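Local structure of PHD finger protein 14 (Danio rerio, 7D86) at residues Lys86-Asp89 against Trp93-Val96; Phe107-Ile110 against Val116-Thr119. The protein reads chromatin as a histone-binding protein, recognising preferentially unmodified histone H3, and represses PDGFRA expression in the control of mesenchymal cell proliferation. One frame throughout, in Å; residues are numbered along the deposited sequence.

Contact 1: residues Lys86-Asp89 against Trp93-Val96; sequences KETD and WVHV. With ZN (zinc ion), chain C.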
ATOM      1  N   LYS A  86       1.917  -1.688  -9.340  1.00 36.45           N
ATOM      2  CA  LYS A  86       2.137  -0.891 -10.541  1.00 36.27           C
ATOM      3  C   LYS A  86       3.589  -1.036 -10.972  1.00 32.95           C
ATOM      4  O   LYS A  86       4.481  -1.240 -10.142  1.00 34.06           O
ATOM      5  CB  LYS A  86       1.833   0.611 -10.313  1.00 37.73           C
ATOM      6  CG  LYS A  86       0.358   0.987 -10.206  1.00 41.97           C
ATOM      7  CD  LYS A  86      -0.285   1.137 -11.576  1.00 42.44           C
ATOM      8  CE  LYS A  86      -1.647   1.816 -11.486  1.00 44.36           C
ATOM      9  NZ  LYS A  86      -2.352   1.837 -12.798  1.00 51.52           N
ATOM     10  N   GLU A  87       3.829  -0.883 -12.272  1.00 30.17           N
ATOM     11  CA  GLU A  87       5.172  -1.012 -12.817  1.00 35.84           C
ATOM     12  C   GLU A  87       5.960   0.277 -12.609  1.00 35.08           C
ATOM     13  O   GLU A  87       5.406   1.376 -12.693  1.00 35.38           O
ATOM     14  CB  GLU A  87       5.102  -1.359 -14.310  1.00 37.07           C
ATOM     15  CG  GLU A  87       6.389  -1.916 -14.886  1.00 42.52           C
ATOM     16  CD  GLU A  87       6.190  -2.527 -16.273  1.00 50.75           C
ATOM     17  OE1 GLU A  87       5.193  -2.187 -16.949  1.00 50.06           O
ATOM     18  OE2 GLU A  87       7.029  -3.358 -16.679  1.00 55.42           O
ATOM     19  N   THR A  88       7.258   0.141 -12.330  1.00 37.23           N
ATOM     20  CA  THR A  88       8.136   1.301 -12.220  1.00 35.77           C
ATOM     21  C   THR A  88       8.711   1.668 -13.583  1.00 40.98           C
ATOM     22  O   THR A  88       8.531   0.961 -14.577  1.00 39.37           O
ATOM     23  CB  THR A  88       9.288   1.060 -11.244  1.00 30.90           C
ATOM     24  OG1 THR A  88      10.262   0.192 -11.843  1.00 34.64           O
ATOM     25  CG2 THR A  88       8.778   0.448  -9.951  1.00 34.70           C
ATOM     26  N   ASP A  89       9.446   2.787 -13.615  1.00 41.16           N
ATOM     27  CA  ASP A  89      10.101   3.225 -14.844  1.00 44.99           C
ATOM     28  C   ASP A  89      11.104   2.195 -15.344  1.00 47.97           C
ATOM     29  O   ASP A  89      11.203   1.953 -16.548  1.00 53.04           O
ATOM     30  CB  ASP A  89      10.805   4.562 -14.615  1.00 55.17           C
ATOM     31  CG  ASP A  89       9.944   5.739 -14.984  1.00 70.11           C
ATOM     32  OD1 ASP A  89       8.786   5.525 -15.397  1.00 75.90           O
ATOM     33  OD2 ASP A  89      10.431   6.883 -14.865  1.00 74.74           O
ATOM     34  N   TRP A  93       8.414  -3.570 -10.142  1.00 34.53           N
ATOM     35  CA  TRP A  93       7.067  -3.483  -9.605  1.00 28.34           C
ATOM     36  C   TRP A  93       7.104  -3.005  -8.161  1.00 29.31           C
ATOM     37  O   TRP A  93       8.016  -3.342  -7.400  1.00 34.40           O
ATOM     38  CB  TRP A  93       6.358  -4.842  -9.700  1.00 32.94           C
ATOM     39  CG  TRP A  93       6.198  -5.279 -11.126  1.00 36.62           C
ATOM     40  CD1 TRP A  93       7.097  -5.981 -11.886  1.00 39.55           C
ATOM     41  CD2 TRP A  93       5.072  -5.026 -11.966  1.00 36.30           C
ATOM     42  NE1 TRP A  93       6.590  -6.182 -13.151  1.00 40.43           N
ATOM     43  CE2 TRP A  93       5.347  -5.607 -13.225  1.00 43.68           C
ATOM     44  CE3 TRP A  93       3.851  -4.375 -11.775  1.00 35.93           C
ATOM     45  CZ2 TRP A  93       4.442  -5.551 -14.284  1.00 44.81           C
ATOM     46  CZ3 TRP A  93       2.960  -4.314 -12.821  1.00 37.17           C
ATOM     47  CH2 TRP A  93       3.256  -4.900 -14.062  1.00 41.61           C
ATOM     48  N   VAL A  94       6.111  -2.196  -7.803  1.00 33.57           N
ATOM     49  CA  VAL A  94       5.910  -1.760  -6.425  1.00 26.96           C
ATOM     50  C   VAL A  94       4.419  -1.797  -6.104  1.00 28.99           C
ATOM     51  O   VAL A  94       3.573  -1.607  -6.980  1.00 33.20           O
ATOM     52  CB  VAL A  94       6.484  -0.341  -6.178  1.00 36.54           C
ATOM     53  CG1 VAL A  94       8.003  -0.347  -6.293  1.00 36.64           C
ATOM     54  CG2 VAL A  94       5.879   0.660  -7.147  1.00 36.31           C
ATOM     55  N   HIS A  95       4.097  -2.023  -4.828  1.00 28.18           N
ATOM     56  CA  HIS A  95       2.718  -1.850  -4.381  1.00 30.96           C
ATOM     57  C   HIS A  95       2.264  -0.413  -4.595  1.00 31.97           C
ATOM     58  O   HIS A  95       3.025   0.541  -4.390  1.00 27.68           O
ATOM     59  CB  HIS A  95       2.561  -2.193  -2.892  1.00 27.99           C
ATOM     60  CG  HIS A  95       2.732  -3.637  -2.575  1.00 26.62           C
ATOM     61  ND1 HIS A  95       3.831  -4.121  -1.902  1.00 30.52           N
ATOM     62  CD2 HIS A  95       1.951  -4.712  -2.846  1.00 32.05           C
ATOM     63  CE1 HIS A  95       3.724  -5.431  -1.775  1.00 31.06           C
ATOM     64  NE2 HIS A  95       2.591  -5.814  -2.335  1.00 31.40           N
ATOM     65  N   VAL A  96       1.002  -0.253  -4.995  1.00 31.91           N
ATOM     66  CA  VAL A  96       0.389   1.070  -4.946  1.00 29.48           C
ATOM     67  C   VAL A  96       0.507   1.648  -3.538  1.00 30.53           C
ATOM     68  O   VAL A  96       0.851   2.822  -3.358  1.00 31.14           O
ATOM     69  CB  VAL A  96      -1.078   1.002  -5.409  1.00 31.82           C
ATOM     70  CG1 VAL A  96      -1.803   2.288  -5.055  1.00 31.71           C
ATOM     71  CG2 VAL A  96      -1.159   0.716  -6.911  1.00 30.82           C
TER
HETATM   72 ZN    ZN C 502       5.465  -3.137  -1.288  1.00 32.58          ZN
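With CG of W93 beside its own backbone N (chi1 -63°) and CG of E87 anti to its N (chi1 -163°), the E87 side chain extends over the indole. E87 CB stands above the six-membered ring of W93, 3.9 Å from its centroid, in a CH-pi contact. Farther out the carboxylate stacks on the ring with the planes 11° apart, its CD 4.0 Å from W93 CZ2. The peptide before E87 meets the indole obliquely, K86 C lying 3.4 Å from W93 CE3. Cutting W93 back to an alanine would probably free the E87 chain to turn and deprive this peptide of its aromatic neighbour. These residues belong to the antiparallel beta hairpin of the C2HC pre-PHD finger of PZP, where E87 and W93 are a non-hydrogen-bonded pair. K86 and V94 form the hydrogen-bonded pair, with nearly straight bonds from K86 N to V94 O (2.9 Å) and V94 N to K86 O (3.0 Å). On the face opposite W93, K86 CG runs alongside V96 CG2 (3.6 Å), while NZ salt-bridges D65 and also bonds to the Y41 carbonyl. Where the second strand ends, H95 ND1 binds zinc at 2.0 Å, alongside C75, C78 and C98.

Contact 2: residues Phe107-Ile110 against Val116-Thr119; sequences FGDI and VTLT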
ATOM      1  N   PHE A 107       3.694   9.683  -6.267  1.00 53.97           N
ATOM      2  CA  PHE A 107       2.638   8.684  -6.375  1.00 53.69           C
ATOM      3  C   PHE A 107       1.478   9.140  -7.249  1.00 56.32           C
ATOM      4  O   PHE A 107       0.699   8.297  -7.706  1.00 59.08           O
ATOM      5  CB  PHE A 107       2.119   8.286  -4.986  1.00 55.29           C
ATOM      6  CG  PHE A 107       1.882   9.444  -4.057  1.00 55.04           C
ATOM      7  CD1 PHE A 107       0.745  10.224  -4.173  1.00 53.00           C
ATOM      8  CD2 PHE A 107       2.786   9.730  -3.044  1.00 54.80           C
ATOM      9  CE1 PHE A 107       0.522  11.282  -3.313  1.00 59.00           C
ATOM     10  CE2 PHE A 107       2.568  10.787  -2.178  1.00 55.81           C
ATOM     11  CZ  PHE A 107       1.435  11.565  -2.313  1.00 57.31           C
ATOM     12  N   GLY A 108       1.356  10.441  -7.507  1.00 59.36           N
ATOM     13  CA  GLY A 108       0.370  10.904  -8.461  1.00 61.89           C
ATOM     14  C   GLY A 108       0.599  10.444  -9.885  1.00 66.99           C
ATOM     15  O   GLY A 108      -0.201  10.783 -10.764  1.00 69.45           O
ATOM     16  N   ASP A 109       1.672   9.685 -10.137  1.00 70.86           N
ATOM     17  CA  ASP A 109       1.952   9.215 -11.490  1.00 81.19           C
ATOM     18  C   ASP A 109       0.857   8.280 -11.990  1.00 85.74           C
ATOM     19  O   ASP A 109       0.412   8.384 -13.139  1.00 87.00           O
ATOM     20  CB  ASP A 109       3.307   8.514 -11.531  1.00 85.29           C
ATOM     21  CG  ASP A 109       4.467   9.472 -11.371  1.00 89.04           C
ATOM     22  OD1 ASP A 109       4.282  10.686 -11.605  1.00 90.99           O
ATOM     23  OD2 ASP A 109       5.569   9.005 -11.017  1.00 89.64           O
ATOM     24  N   ILE A 110       0.408   7.359 -11.134  1.00 85.91           N
ATOM     25  CA  ILE A 110      -0.574   6.370 -11.565  1.00 80.91           C
ATOM     26  C   ILE A 110      -1.908   7.029 -11.887  1.00 78.68           C
ATOM     27  O   ILE A 110      -2.638   6.559 -12.769  1.00 78.11           O
ATOM     28  CB  ILE A 110      -0.717   5.267 -10.501  1.00 79.68           C
ATOM     29  CG1 ILE A 110      -1.236   5.840  -9.182  1.00 75.71           C
ATOM     30  CG2 ILE A 110       0.614   4.569 -10.287  1.00 81.09           C
ATOM     31  CD1 ILE A 110      -2.711   5.589  -8.944  1.00 72.52           C
ATOM     32  N   VAL A 116       5.447   4.377 -11.857  1.00 50.36           N
ATOM     33  CA  VAL A 116       6.086   4.861 -10.642  1.00 48.63           C
ATOM     34  C   VAL A 116       7.547   5.156 -10.937  1.00 46.19           C
ATOM     35  O   VAL A 116       8.257   4.331 -11.524  1.00 42.21           O
ATOM     36  CB  VAL A 116       5.939   3.825  -9.519  1.00 46.81           C
ATOM     37  CG1 VAL A 116       6.552   4.365  -8.222  1.00 43.88           C
ATOM     38  CG2 VAL A 116       4.477   3.459  -9.325  1.00 44.68           C
ATOM     39  N   THR A 117       8.004   6.338 -10.540  1.00 48.87           N
ATOM     40  CA  THR A 117       9.394   6.742 -10.717  1.00 50.82           C
ATOM     41  C   THR A 117      10.091   6.695  -9.367  1.00 45.12           C
ATOM     42  O   THR A 117       9.703   7.413  -8.439  1.00 46.00           O
ATOM     43  CB  THR A 117       9.505   8.144 -11.318  1.00 57.54           C
ATOM     44  OG1 THR A 117       8.827   8.194 -12.578  1.00 64.47           O
ATOM     45  CG2 THR A 117      10.969   8.510 -11.527  1.00 58.57           C
ATOM     46  N   LEU A 118      11.108   5.847  -9.260  1.00 38.82           N
ATOM     47  CA  LEU A 118      11.959   5.781  -8.082  1.00 36.90           C
ATOM     48  C   LEU A 118      13.267   6.510  -8.365  1.00 38.02           C
ATOM     49  O   LEU A 118      13.846   6.376  -9.447  1.00 41.32           O
ATOM     50  CB  LEU A 118      12.235   4.331  -7.691  1.00 40.97           C
ATOM     51  CG  LEU A 118      10.996   3.444  -7.535  1.00 39.52           C
ATOM     52  CD1 LEU A 118      11.373   2.058  -7.041  1.00 37.35           C
ATOM     53  CD2 LEU A 118       9.985   4.091  -6.600  1.00 38.38           C
ATOM     54  N   THR A 119      13.727   7.274  -7.385  1.00 35.16           N
ATOM     55  CA  THR A 119      14.909   8.110  -7.516  1.00 41.83           C
ATOM     56  C   THR A 119      16.129   7.426  -6.918  1.00 34.28           C
ATOM     57  O   THR A 119      16.030   6.420  -6.215  1.00 35.52           O
ATOM     58  CB  THR A 119      14.680   9.446  -6.817  1.00 42.67           C
ATOM     59  OG1 THR A 119      14.554   9.206  -5.412  1.00 42.67           O
ATOM     60  CG2 THR A 119      13.405  10.091  -7.329  1.00 46.56           C
TER
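The backbones of 107-110 and 116-119 come nearest at D109 and V116, whose CA atoms are 6.1 Å apart, a spacing bridged by side chains rather than by paired main chains. The side chain of D109 sets off toward the other segment, and with CG beside the backbone N (chi1 -71°) its carboxylate arrives in front of T117. OD2 does the touching: it lies 3.6 Å from the backbone N of T117 and 3.7 Å from T117 OG1, and the D109 and T117 side chains meet roughly perpendicular. With OG1 of T117 turned to the side of its backbone N (chi1 -58°), both polar groups face the same carboxylate oxygen. Both distances are long, and neither pair is a hydrogen bond. The stronger partner of this carboxylate is R114, in the loop that joins the segments, whose NE forms a salt bridge with OD1; T117 OG1 makes a weak hydrogen bond to D89 OD2. Next to this polar approach, I110 and V116 run alongside each other in one direction, their CG2 methyls meeting at 4.1 Å. Both also touch the side chain of K86 on strand 85-87, and V116 packs against V105 as well. The contact thus draws together the two limbs of the loop between helices 96-101 and 120-123 and sets them against the hairpin of the pre-PHD finger, within the PHD-like zinc-finger domain. With one methyl pair and a carboxylate resting at long range beside an amide and a hydroxyl, direct adhesion between the limbs is slight; their mutual position probably depends more on the R114 salt bridge and on the backbone hydrogen bonds of V116 to E87 and D89.

How the contacts relate
Contacts 1 and 2 follow one another along the chain and meet in space, their centres 8 Å apart. Contact 1 joins two regular strands next to a zinc site and is partly buried; contact 2 joins irregular loop limbs, yet the residues that touch in it are mostly buried. The first relies on main-chain hydrogen bonds and an aromatic face, the second on modest side-chain contacts. V116 and T117, at the start of segment 116-119, meet 86-89, with the backbone of V116 tying the two segments together. K86 serves both contacts: its CG, already against V96, also packs 3.6 Å from I110 CG2, joining the loop to the hairpin.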